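Local coordinates for protein Cas13d (uncultured Ruminococcus sp, PDB 6IV9) that binds a CRISPR RNA as a Cas13d effector and, through two HEPN domains, probably matures that RNA and cleaves target RNA, at residues Arg619-Asn624 with Val715-Ala720; Leu588-Ile593 with Asn624-Ser629; Thr582-Ala587 with Glu604-Lys609. The protein carries 2 engineered substitutions. All blocks are in the same frame, centred on the assembly; numbering follows the deposited sequence.

Interaction 1: residues Arg619-Asn624 with Val715-Ala720. With nucleotides of chain B.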
loop_
_atom_site.group_PDB
_atom_site.type_symbol
_atom_site.label_atom_id
_atom_site.label_comp_id
_atom_site.label_asym_id
_atom_site.label_seq_id
_atom_site.Cartn_x
_atom_site.Cartn_y
_atom_site.Cartn_z
ATOM N N ARG A 619 15.273 -6.812 -29.673
ATOM C CA ARG A 619 14.152 -5.959 -29.233
ATOM C C ARG A 619 13.259 -6.780 -28.302
ATOM O O ARG A 619 12.894 -6.296 -27.264
ATOM C CB ARG A 619 13.341 -5.530 -30.458
ATOM C CG ARG A 619 12.114 -4.684 -30.158
ATOM C CD ARG A 619 11.136 -4.689 -31.313
ATOM N NE ARG A 619 10.473 -5.959 -31.489
ATOM C CZ ARG A 619 9.587 -6.216 -32.429
ATOM N NH1 ARG A 619 9.236 -5.274 -33.278
ATOM N NH2 ARG A 619 9.051 -7.410 -32.520
ATOM N N ASN A 620 12.961 -8.003 -28.698
ATOM C CA ASN A 620 12.092 -8.894 -27.901
ATOM C C ASN A 620 12.751 -9.200 -26.555
ATOM O O ASN A 620 12.061 -9.221 -25.565
ATOM C CB ASN A 620 11.726 -10.139 -28.697
ATOM C CG ASN A 620 10.890 -9.812 -29.913
ATOM O OD1 ASN A 620 10.319 -8.745 -30.006
ATOM N ND2 ASN A 620 10.811 -10.734 -30.842
ATOM N N PHE A 621 14.053 -9.436 -26.555
ATOM C CA PHE A 621 14.756 -9.752 -25.293
ATOM C C PHE A 621 14.653 -8.566 -24.333
ATOM O O PHE A 621 14.353 -8.780 -23.197
ATOM C CB PHE A 621 16.215 -10.105 -25.569
ATOM C CG PHE A 621 17.021 -10.409 -24.334
ATOM C CD1 PHE A 621 16.987 -11.662 -23.760
ATOM C CD2 PHE A 621 17.797 -9.440 -23.738
ATOM C CE1 PHE A 621 17.714 -11.944 -22.620
ATOM C CE2 PHE A 621 18.523 -9.724 -22.599
ATOM C CZ PHE A 621 18.484 -10.974 -22.048
ATOM N N ILE A 622 14.898 -7.358 -24.818
ATOM C CA ILE A 622 14.817 -6.130 -23.981
ATOM C C ILE A 622 13.374 -5.924 -23.506
ATOM O O ILE A 622 13.176 -5.553 -22.373
ATOM C CB ILE A 622 15.347 -4.913 -24.758
ATOM C CG1 ILE A 622 16.828 -5.068 -25.093
ATOM C CG2 ILE A 622 15.099 -3.624 -24.007
ATOM C CD1 ILE A 622 17.718 -4.903 -23.906
ATOM N N THR A 623 12.412 -6.138 -24.388
ATOM C CA THR A 623 11.005 -5.962 -23.993
ATOM C C THR A 623 10.627 -6.956 -22.893
ATOM O O THR A 623 10.089 -6.532 -21.899
ATOM C CB THR A 623 10.093 -6.213 -25.200
ATOM O OG1 THR A 623 10.372 -5.236 -26.193
ATOM C CG2 THR A 623 8.632 -6.189 -24.832
ATOM N N ASN A 624 10.921 -8.234 -23.086
ATOM C CA ASN A 624 10.552 -9.274 -22.099
ATOM C C ASN A 624 11.273 -9.105 -20.765
ATOM O O ASN A 624 10.653 -9.330 -19.761
ATOM C CB ASN A 624 10.907 -10.672 -22.582
ATOM C CG ASN A 624 10.095 -11.105 -23.773
ATOM O OD1 ASN A 624 9.276 -10.352 -24.260
ATOM N ND2 ASN A 624 10.326 -12.314 -24.234
ATOM N N VAL A 715 22.488 -21.299 -22.374
ATOM C CA VAL A 715 23.236 -21.036 -21.115
ATOM C C VAL A 715 23.528 -19.540 -21.025
ATOM O O VAL A 715 23.245 -18.963 -20.004
ATOM C CB VAL A 715 24.513 -21.899 -21.060
ATOM C CG1 VAL A 715 25.298 -21.677 -19.785
ATOM C CG2 VAL A 715 24.179 -23.369 -21.194
ATOM N N ALA A 716 24.036 -18.938 -22.088
ATOM C CA ALA A 716 24.306 -17.490 -22.059
ATOM C C ALA A 716 22.999 -16.706 -21.902
ATOM O O ALA A 716 23.012 -15.695 -21.234
ATOM C CB ALA A 716 25.057 -17.072 -23.282
ATOM N N LYS A 717 21.926 -17.134 -22.557
ATOM C CA LYS A 717 20.649 -16.388 -22.461
ATOM C C LYS A 717 20.107 -16.428 -21.030
ATOM O O LYS A 717 19.695 -15.402 -20.552
ATOM C CB LYS A 717 19.604 -16.949 -23.419
ATOM C CG LYS A 717 18.287 -16.199 -23.388
ATOM C CD LYS A 717 17.185 -16.871 -24.116
ATOM C CE LYS A 717 15.917 -16.057 -24.131
ATOM N NZ LYS A 717 14.821 -16.770 -24.817
ATOM N N GLU A 718 20.142 -17.587 -20.387
ATOM C CA GLU A 718 19.620 -17.708 -19.005
ATOM C C GLU A 718 20.447 -16.814 -18.079
ATOM O O GLU A 718 19.883 -16.177 -17.234
ATOM C CB GLU A 718 19.634 -19.162 -18.539
ATOM C CG GLU A 718 18.495 -19.997 -19.077
ATOM C CD GLU A 718 17.114 -19.362 -19.022
ATOM O OE1 GLU A 718 16.658 -19.037 -17.922
ATOM O OE2 GLU A 718 16.510 -19.181 -20.088
ATOM N N ARG A 719 21.758 -16.798 -18.260
ATOM C CA ARG A 719 22.642 -15.963 -17.416
ATOM C C ARG A 719 22.344 -14.477 -17.633
ATOM O O ARG A 719 22.341 -13.743 -16.671
ATOM C CB ARG A 719 24.105 -16.296 -17.685
ATOM C CG ARG A 719 25.058 -15.743 -16.644
ATOM C CD ARG A 719 26.327 -15.260 -17.295
ATOM N NE ARG A 719 27.159 -16.342 -17.748
ATOM C CZ ARG A 719 27.263 -16.782 -18.991
ATOM N NH1 ARG A 719 27.635 -15.973 -19.962
ATOM N NH2 ARG A 719 27.078 -18.057 -19.243
ATOM N N ALA A 720 22.115 -14.068 -18.874
ATOM C CA ALA A 720 21.801 -12.655 -19.159
ATOM C C ALA A 720 20.500 -12.278 -18.449
ATOM O O ALA A 720 20.428 -11.232 -17.880
ATOM C CB ALA A 720 21.677 -12.461 -20.641
ATOM P P A B 49 11.004 -14.079 -29.911
ATOM O OP1 A B 49 12.119 -13.427 -30.559
ATOM O OP2 A B 49 10.387 -13.621 -28.594
ATOM O "O5'" A B 49 9.719 -14.179 -30.869
ATOM C "C5'" A B 49 9.845 -14.737 -32.201
ATOM C "C4'" A B 49 8.505 -14.753 -32.879
ATOM O "O4'" A B 49 7.625 -15.635 -32.155
ATOM C "C3'" A B 49 7.766 -13.411 -32.954
ATOM O "O3'" A B 49 8.225 -12.696 -34.088
ATOM C "C2'" A B 49 6.312 -13.844 -33.019
ATOM O "O2'" A B 49 5.944 -14.294 -34.301
ATOM C "C1'" A B 49 6.325 -15.097 -32.145
ATOM N N9 A B 49 5.948 -14.833 -30.771
ATOM C C8 A B 49 6.729 -14.584 -29.668
ATOM N N7 A B 49 6.041 -14.389 -28.570
ATOM C C5 A B 49 4.719 -14.472 -28.989
ATOM C C6 A B 49 3.501 -14.338 -28.305
ATOM N N6 A B 49 3.412 -14.081 -26.998
ATOM N N1 A B 49 2.359 -14.482 -29.017
ATOM C C2 A B 49 2.450 -14.742 -30.327
ATOM N N3 A B 49 3.536 -14.886 -31.082
ATOM C C4 A B 49 4.650 -14.751 -30.339
ATOM P P A B 48 10.994 -16.415 -24.653
ATOM O OP1 A B 48 12.277 -15.699 -24.467
ATOM O OP2 A B 48 9.721 -15.824 -24.206
ATOM O "O5'" A B 48 10.764 -16.701 -26.207
ATOM C "C5'" A B 48 11.835 -17.143 -27.037
ATOM C "C4'" A B 48 11.280 -17.610 -28.361
ATOM O "O4'" A B 48 10.282 -18.641 -28.140
ATOM C "C3'" A B 48 10.525 -16.533 -29.140
ATOM O "O3'" A B 48 11.400 -15.634 -29.784
ATOM C "C2'" A B 48 9.673 -17.384 -30.066
ATOM O "O2'" A B 48 10.559 -17.840 -31.065
ATOM C "C1'" A B 48 9.242 -18.494 -29.112
ATOM N N9 A B 48 8.002 -18.183 -28.427
ATOM C C8 A B 48 7.802 -17.759 -27.134
ATOM N N7 A B 48 6.541 -17.571 -26.829
ATOM C C5 A B 48 5.865 -17.893 -27.997
ATOM C C6 A B 48 4.505 -17.910 -28.320
ATOM N N6 A B 48 3.544 -17.565 -27.464
ATOM N N1 A B 48 4.158 -18.278 -29.575
ATOM C C2 A B 48 5.126 -18.616 -30.434
ATOM N N3 A B 48 6.446 -18.638 -30.248
ATOM C C4 A B 48 6.751 -18.264 -28.991
ATOM P P A B 50 8.358 -11.113 -34.077
ATOM O OP1 A B 50 9.125 -10.699 -35.252
ATOM O OP2 A B 50 8.876 -10.677 -32.749
ATOM O "O5'" A B 50 6.842 -10.669 -34.050
ATOM C "C5'" A B 50 6.037 -10.765 -35.224
ATOM C "C4'" A B 50 4.650 -10.277 -34.915
ATOM O "O4'" A B 50 4.025 -11.203 -33.989
ATOM C "C3'" A B 50 4.526 -8.936 -34.190
ATOM O "O3'" A B 50 4.805 -7.729 -34.926
ATOM C "C2'" A B 50 3.096 -9.032 -33.658
ATOM O "O2'" A B 50 2.164 -8.551 -34.606
ATOM C "C1'" A B 50 2.989 -10.529 -33.300
ATOM N N9 A B 50 3.153 -10.769 -31.865
ATOM C C8 A B 50 4.319 -10.888 -31.145
ATOM N N7 A B 50 4.132 -11.019 -29.854
ATOM C C5 A B 50 2.750 -10.969 -29.711
ATOM C C6 A B 50 1.913 -11.053 -28.588
ATOM N N6 A B 50 2.362 -11.215 -27.344
ATOM N N1 A B 50 0.579 -10.964 -28.790
ATOM C C2 A B 50 0.127 -10.798 -30.040
ATOM N N3 A B 50 0.815 -10.702 -31.175
ATOM C C4 A B 50 2.137 -10.802 -30.940
#
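Phe621 reaches from helix 617-627 to helix 713-760, where the tip of its ring, CZ, lies 3.8 Å from Ala720 CB. With CG anti to the backbone N (chi1 179°), the ring is carried away from its own helix toward helix 713-760. Lys717 CG stands 4.4 Å from Phe621 CE1, and both neighbours meet the ring obliquely. Beyond this apolar foot the Lys717 chain runs fully extended, and its NZ donates to OP1 of A48 of chain B at 2.8 Å, with a second bond to Gln707 O.

One residue before Phe621, the Asn620 amide spans two neighbouring phosphates of the same strand. ND2 bonds OP2 of A50 of chain B at 2.7 Å (157° at the hydrogen) and OP1 of A49 of chain B at 3.0 Å, nearly straight at 175°. Arg619 grips Asn620 OD1 side-on: NH2 lies on a lone pair in the carbonyl plane, whereas NE sits above that plane. The same A50 OP2 lies at the guanidinium edge, near its plane. With an alanine here, both phosphate oxygens would probably lose their shared amide donor and the Arg619 guanidinium its acceptor. The arrangement is that of a phosphate-backbone binding site, two packed helices holding three successive RNA phosphates.

Interaction 2: residues Leu588-Ile593 with Asn624-Ser629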
loop_
_atom_site.group_PDB
_atom_site.type_symbol
_atom_site.label_atom_id
_atom_site.label_comp_id
_atom_site.label_asym_id
_atom_site.label_seq_id
_atom_site.Cartn_x
_atom_site.Cartn_y
_atom_site.Cartn_z
ATOM N N LEU A 588 17.602 0.737 -22.446
ATOM C CA LEU A 588 19.048 0.766 -22.768
ATOM C C LEU A 588 19.795 1.666 -21.780
ATOM O O LEU A 588 20.843 1.293 -21.372
ATOM C CB LEU A 588 19.226 1.259 -24.203
ATOM C CG LEU A 588 19.210 0.168 -25.262
ATOM C CD1 LEU A 588 17.964 -0.676 -25.168
ATOM C CD2 LEU A 588 19.362 0.755 -26.648
ATOM N N THR A 589 19.232 2.813 -21.432
ATOM C CA THR A 589 19.868 3.768 -20.494
ATOM C C THR A 589 20.036 3.154 -19.100
ATOM O O THR A 589 21.067 3.340 -18.512
ATOM C CB THR A 589 19.054 5.062 -20.423
ATOM O OG1 THR A 589 18.893 5.575 -21.737
ATOM C CG2 THR A 589 19.682 6.109 -19.540
ATOM N N ILE A 590 19.035 2.444 -18.599
ATOM C CA ILE A 590 19.168 1.840 -17.247
ATOM C C ILE A 590 20.284 0.792 -17.246
ATOM O O ILE A 590 20.898 0.628 -16.230
ATOM C CB ILE A 590 17.823 1.353 -16.664
ATOM C CG1 ILE A 590 17.786 1.522 -15.148
ATOM C CG2 ILE A 590 17.473 -0.058 -17.075
ATOM C CD1 ILE A 590 16.428 1.341 -14.554
ATOM N N LEU A 591 20.415 0.039 -18.328
ATOM C CA LEU A 591 21.478 -0.987 -18.453
ATOM C C LEU A 591 22.849 -0.311 -18.523
ATOM O O LEU A 591 23.768 -0.786 -17.898
ATOM C CB LEU A 591 21.201 -1.797 -19.714
ATOM C CG LEU A 591 20.511 -3.141 -19.525
ATOM C CD1 LEU A 591 19.923 -3.358 -18.150
ATOM C CD2 LEU A 591 19.528 -3.438 -20.625
ATOM N N GLY A 592 22.932 0.798 -19.250
ATOM C CA GLY A 592 24.178 1.549 -19.457
ATOM C C GLY A 592 24.466 1.694 -20.938
ATOM O O GLY A 592 24.680 0.703 -21.590
ATOM N N ILE A 593 24.453 2.928 -21.416
ATOM C CA ILE A 593 24.635 3.251 -22.854
ATOM C C ILE A 593 25.326 4.609 -22.965
ATOM O O ILE A 593 25.366 5.339 -21.983
ATOM C CB ILE A 593 23.260 3.259 -23.543
ATOM C CG1 ILE A 593 23.354 3.025 -25.047
ATOM C CG2 ILE A 593 22.512 4.533 -23.237
ATOM C CD1 ILE A 593 23.318 1.592 -25.438
ATOM N N ASN A 624 10.921 -8.234 -23.086
ATOM C CA ASN A 624 10.552 -9.274 -22.099
ATOM C C ASN A 624 11.273 -9.105 -20.765
ATOM O O ASN A 624 10.653 -9.330 -19.761
ATOM C CB ASN A 624 10.907 -10.672 -22.582
ATOM C CG ASN A 624 10.095 -11.105 -23.773
ATOM O OD1 ASN A 624 9.276 -10.352 -24.260
ATOM N ND2 ASN A 624 10.326 -12.314 -24.234
ATOM N N ASN A 625 12.556 -8.765 -20.788
ATOM C CA ASN A 625 13.356 -8.742 -19.543
ATOM C C ASN A 625 13.471 -7.368 -18.894
ATOM O O ASN A 625 13.849 -7.329 -17.747
ATOM C CB ASN A 625 14.725 -9.345 -19.801
ATOM C CG ASN A 625 14.571 -10.798 -20.152
ATOM O OD1 ASN A 625 14.334 -11.611 -19.282
ATOM N ND2 ASN A 625 14.612 -11.102 -21.429
ATOM N N VAL A 626 13.224 -6.299 -19.625
ATOM C CA VAL A 626 13.387 -4.977 -18.975
ATOM C C VAL A 626 12.067 -4.210 -18.979
ATOM O O VAL A 626 11.547 -3.952 -17.922
ATOM C CB VAL A 626 14.522 -4.172 -19.626
ATOM C CG1 VAL A 626 14.766 -2.868 -18.909
ATOM C CG2 VAL A 626 15.798 -4.985 -19.697
ATOM N N ILE A 627 11.550 -3.925 -20.163
ATOM C CA ILE A 627 10.325 -3.098 -20.300
ATOM C C ILE A 627 9.155 -3.768 -19.586
ATOM O O ILE A 627 8.422 -3.070 -18.950
ATOM C CB ILE A 627 10.013 -2.815 -21.781
ATOM C CG1 ILE A 627 11.119 -1.990 -22.441
ATOM C CG2 ILE A 627 8.654 -2.163 -21.911
ATOM C CD1 ILE A 627 10.994 -1.852 -23.929
ATOM N N GLU A 628 9.039 -5.085 -19.660
ATOM C CA GLU A 628 7.889 -5.793 -19.040
ATOM C C GLU A 628 8.139 -6.105 -17.559
ATOM O O GLU A 628 7.312 -6.756 -16.967
ATOM C CB GLU A 628 7.510 -7.035 -19.834
ATOM C CG GLU A 628 6.937 -6.707 -21.192
ATOM C CD GLU A 628 6.370 -7.895 -21.950
ATOM O OE1 GLU A 628 6.492 -9.030 -21.470
ATOM O OE2 GLU A 628 5.821 -7.677 -23.033
ATOM N N SER A 629 9.269 -5.687 -17.024
ATOM C CA SER A 629 9.530 -5.950 -15.596
ATOM C C SER A 629 8.827 -4.895 -14.749
ATOM O O SER A 629 9.100 -3.741 -14.916
ATOM C CB SER A 629 10.984 -5.948 -15.293
ATOM O OG SER A 629 11.189 -5.814 -13.913
#
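Ile590, Leu591 and Val626 meet without any ring, amide or other flat group among them, so the contact has no faces or edges and is purely a matter of methyl groups. Val626 is the shared partner, and its two branches are divided between the two residues opposite. Its CG1, anti to the backbone N (chi1 -176°), points to Ile590 CG2 at 4.3 Å. Its CG2, on the other branch, meets Leu591 CD2 at 4.1 Å, the two side chains crossing obliquely. Both distances are loose van der Waals values, and only 95 Å² is buried in all, evidence of a light contact.

The backbones here are both near helix ends. Gly592 N still bonds Leu588 O at 3.0 Å, but Gly592 itself turns to positive phi (124°), where a side chain would be jammed against the carbonyl O of Leu591. On the other side a wider, pi-type turn spans 624-627, and Ser629 N returns to Val626 O at 3.0 Å before Ser629 caps the next helix. Val626 also packs on Ala587 of helix 581-591 and on Ile724 of helix 713-760. Ile590 leans on Ala641 and Ile644 of helix 641-647, its carbonyl O bonds Tyr727 OH, and the loop residue Phe699 bonds the Gly592 backbone.

Interaction 3: residues Thr582-Ala587 with Glu604-Lys609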
loop_
_atom_site.group_PDB
_atom_site.type_symbol
_atom_site.label_atom_id
_atom_site.label_comp_id
_atom_site.label_asym_id
_atom_site.label_seq_id
_atom_site.Cartn_x
_atom_site.Cartn_y
_atom_site.Cartn_z
ATOM N N THR A 582 10.455 5.497 -26.558
ATOM C CA THR A 582 10.837 6.086 -25.258
ATOM C C THR A 582 11.172 4.966 -24.275
ATOM O O THR A 582 12.092 5.116 -23.519
ATOM C CB THR A 582 9.704 6.939 -24.688
ATOM O OG1 THR A 582 9.580 8.092 -25.504
ATOM C CG2 THR A 582 9.977 7.380 -23.272
ATOM N N MET A 583 10.390 3.906 -24.288
ATOM C CA MET A 583 10.626 2.770 -23.373
ATOM C C MET A 583 11.953 2.085 -23.704
ATOM O O MET A 583 12.655 1.716 -22.792
ATOM C CB MET A 583 9.467 1.788 -23.465
ATOM C CG MET A 583 8.190 2.411 -22.980
ATOM S SD MET A 583 6.790 1.394 -23.323
ATOM C CE MET A 583 5.515 2.470 -22.679
ATOM N N PHE A 584 12.251 1.926 -24.985
ATOM C CA PHE A 584 13.528 1.293 -25.391
ATOM C C PHE A 584 14.682 2.169 -24.926
ATOM O O PHE A 584 15.663 1.660 -24.462
ATOM C CB PHE A 584 13.544 1.001 -26.887
ATOM C CG PHE A 584 12.668 -0.161 -27.260
ATOM C CD1 PHE A 584 12.973 -1.434 -26.834
ATOM C CD2 PHE A 584 11.519 0.026 -27.992
ATOM C CE1 PHE A 584 12.153 -2.496 -27.149
ATOM C CE2 PHE A 584 10.707 -1.041 -28.316
ATOM C CZ PHE A 584 11.025 -2.300 -27.895
ATOM N N ARG A 585 14.534 3.477 -25.061
ATOM C CA ARG A 585 15.610 4.364 -24.573
ATOM C C ARG A 585 15.738 4.194 -23.056
ATOM O O ARG A 585 16.845 4.128 -22.587
ATOM C CB ARG A 585 15.343 5.822 -24.936
ATOM C CG ARG A 585 16.301 6.778 -24.253
ATOM C CD ARG A 585 16.113 8.228 -24.624
ATOM N NE ARG A 585 16.507 8.514 -25.989
ATOM C CZ ARG A 585 17.739 8.779 -26.374
ATOM N NH1 ARG A 585 18.716 8.845 -25.496
ATOM N NH2 ARG A 585 17.998 8.970 -27.646
ATOM N N ASP A 586 14.617 4.105 -22.345
ATOM C CA ASP A 586 14.663 3.939 -20.875
ATOM C C ASP A 586 15.393 2.631 -20.552
ATOM O O ASP A 586 16.242 2.650 -19.705
ATOM C CB ASP A 586 13.257 3.930 -20.273
ATOM C CG ASP A 586 12.584 5.286 -20.201
ATOM O OD1 ASP A 586 13.287 6.289 -20.282
ATOM O OD2 ASP A 586 11.374 5.314 -20.077
ATOM N N ALA A 587 15.062 1.552 -21.249
ATOM C CA ALA A 587 15.693 0.243 -20.981
ATOM C C ALA A 587 17.194 0.249 -21.285
ATOM O O ALA A 587 17.955 -0.166 -20.447
ATOM C CB ALA A 587 14.982 -0.835 -21.744
ATOM N N GLU A 604 17.864 1.902 -34.929
ATOM C CA GLU A 604 18.814 1.136 -35.770
ATOM C C GLU A 604 19.306 -0.117 -35.046
ATOM O O GLU A 604 19.215 -1.182 -35.605
ATOM C CB GLU A 604 19.999 2.052 -36.056
ATOM C CG GLU A 604 21.004 1.484 -37.029
ATOM C CD GLU A 604 22.008 2.509 -37.526
ATOM O OE1 GLU A 604 22.041 2.746 -38.724
ATOM O OE2 GLU A 604 22.743 3.067 -36.719
ATOM N N ILE A 605 19.750 0.022 -33.805
ATOM C CA ILE A 605 20.260 -1.138 -33.025
ATOM C C ILE A 605 19.169 -2.195 -32.838
ATOM O O ILE A 605 19.478 -3.364 -32.945
ATOM C CB ILE A 605 20.741 -0.634 -31.658
ATOM C CG1 ILE A 605 21.976 0.248 -31.779
ATOM C CG2 ILE A 605 20.971 -1.782 -30.705
ATOM C CD1 ILE A 605 22.403 0.817 -30.473
ATOM N N LEU A 606 17.941 -1.790 -32.541
ATOM C CA LEU A 606 16.861 -2.769 -32.273
ATOM C C LEU A 606 16.006 -3.043 -33.513
ATOM O O LEU A 606 15.047 -3.765 -33.361
ATOM C CB LEU A 606 15.999 -2.238 -31.128
ATOM C CG LEU A 606 16.749 -1.880 -29.850
ATOM C CD1 LEU A 606 15.814 -1.278 -28.826
ATOM C CD2 LEU A 606 17.433 -3.100 -29.287
ATOM N N LYS A 607 16.321 -2.412 -34.647
ATOM C CA LYS A 607 15.559 -2.595 -35.910
ATOM C C LYS A 607 14.085 -2.264 -35.697
ATOM O O LYS A 607 13.253 -2.942 -36.229
ATOM C CB LYS A 607 15.709 -4.038 -36.373
ATOM C CG LYS A 607 17.138 -4.432 -36.671
ATOM C CD LYS A 607 17.220 -5.722 -37.397
ATOM C CE LYS A 607 18.508 -6.460 -37.128
ATOM N NZ LYS A 607 19.682 -5.629 -37.463
ATOM N N LEU A 608 13.800 -1.198 -34.978
ATOM C CA LEU A 608 12.401 -0.882 -34.624
ATOM C C LEU A 608 11.533 -0.614 -35.856
ATOM O O LEU A 608 10.369 -0.982 -35.822
ATOM C CB LEU A 608 12.405 0.318 -33.678
ATOM C CG LEU A 608 13.014 0.059 -32.305
ATOM C CD1 LEU A 608 12.709 1.200 -31.361
ATOM C CD2 LEU A 608 12.525 -1.259 -31.749
ATOM N N LYS A 609 12.083 0.022 -36.879
ATOM C CA LYS A 609 11.244 0.418 -38.034
ATOM C C LYS A 609 11.409 -0.552 -39.196
ATOM O O LYS A 609 10.870 -0.272 -40.267
ATOM C CB LYS A 609 11.591 1.854 -38.421
ATOM C CG LYS A 609 10.871 2.887 -37.571
ATOM C CD LYS A 609 11.574 4.195 -37.444
ATOM C CE LYS A 609 10.668 5.270 -36.893
ATOM N NZ LYS A 609 11.369 6.567 -36.770
#
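Phe584 gives up the largest area of this contact, two leucines sharing one side of its ring. Leu608 lays CD2 over the face, 4.2 Å from the ring centroid and 24° off the normal, a CH-pi contact displaced toward the rim on the CD2-CE2 side. The other branch of Leu608 sits nearer the ring plane and further out, bringing CD1 to 3.8 Å from Phe584 CD2. Leu606 approaches obliquely by the CG-CD1 bond: its CD1 lies 3.5 Å from Phe584 CD1 and 3.7 Å from Phe584 CG, touching the root of the ring rather than its tip.

A turn of the chain lies between the two leucines. Lys607 leaves the helix with positive phi (57°) in a Schellman motif, its N bonded to Glu604 O at a long 3.3 Å, and past this C-terminal reversal of helix 599-606 the CB atoms of Leu606 and Leu608 both point toward segment 582-587, which probably lets both reach the same ring. The Phe584 side chain also packs on Ile602 of helix 599-606 and on Arg619, Thr623 and Ile627 of helix 617-627. One residue on, Arg585 turns its CB away from the leucines, and its NH2 forms a salt bridge with Asp599.

Along the chain the segments run 582-587, 588-593, 604-609, 619-624, 624-629 and 715-720. Interaction 3 therefore closes before interaction 1 opens, while interaction 2 crosses both. Their centres lie about 11 Å (1 and 2), 10 Å (2 and 3) and 15 Å (1 and 3) apart, on one side of the chain's centre. Helix 581-591 serves interactions 2 and 3; helix 617-627 serves 1 and 2, which share Asn624. Direct packing joins them: Arg619 CD lies 3.7 Å from Leu608 CD2, and Ile622 CD1 lies 4.0 Å from Leu591 CD2. Helix 617-627, which carries RNA-binding residues, is thus packed against helix 581-591 and the turn after helix 599-606.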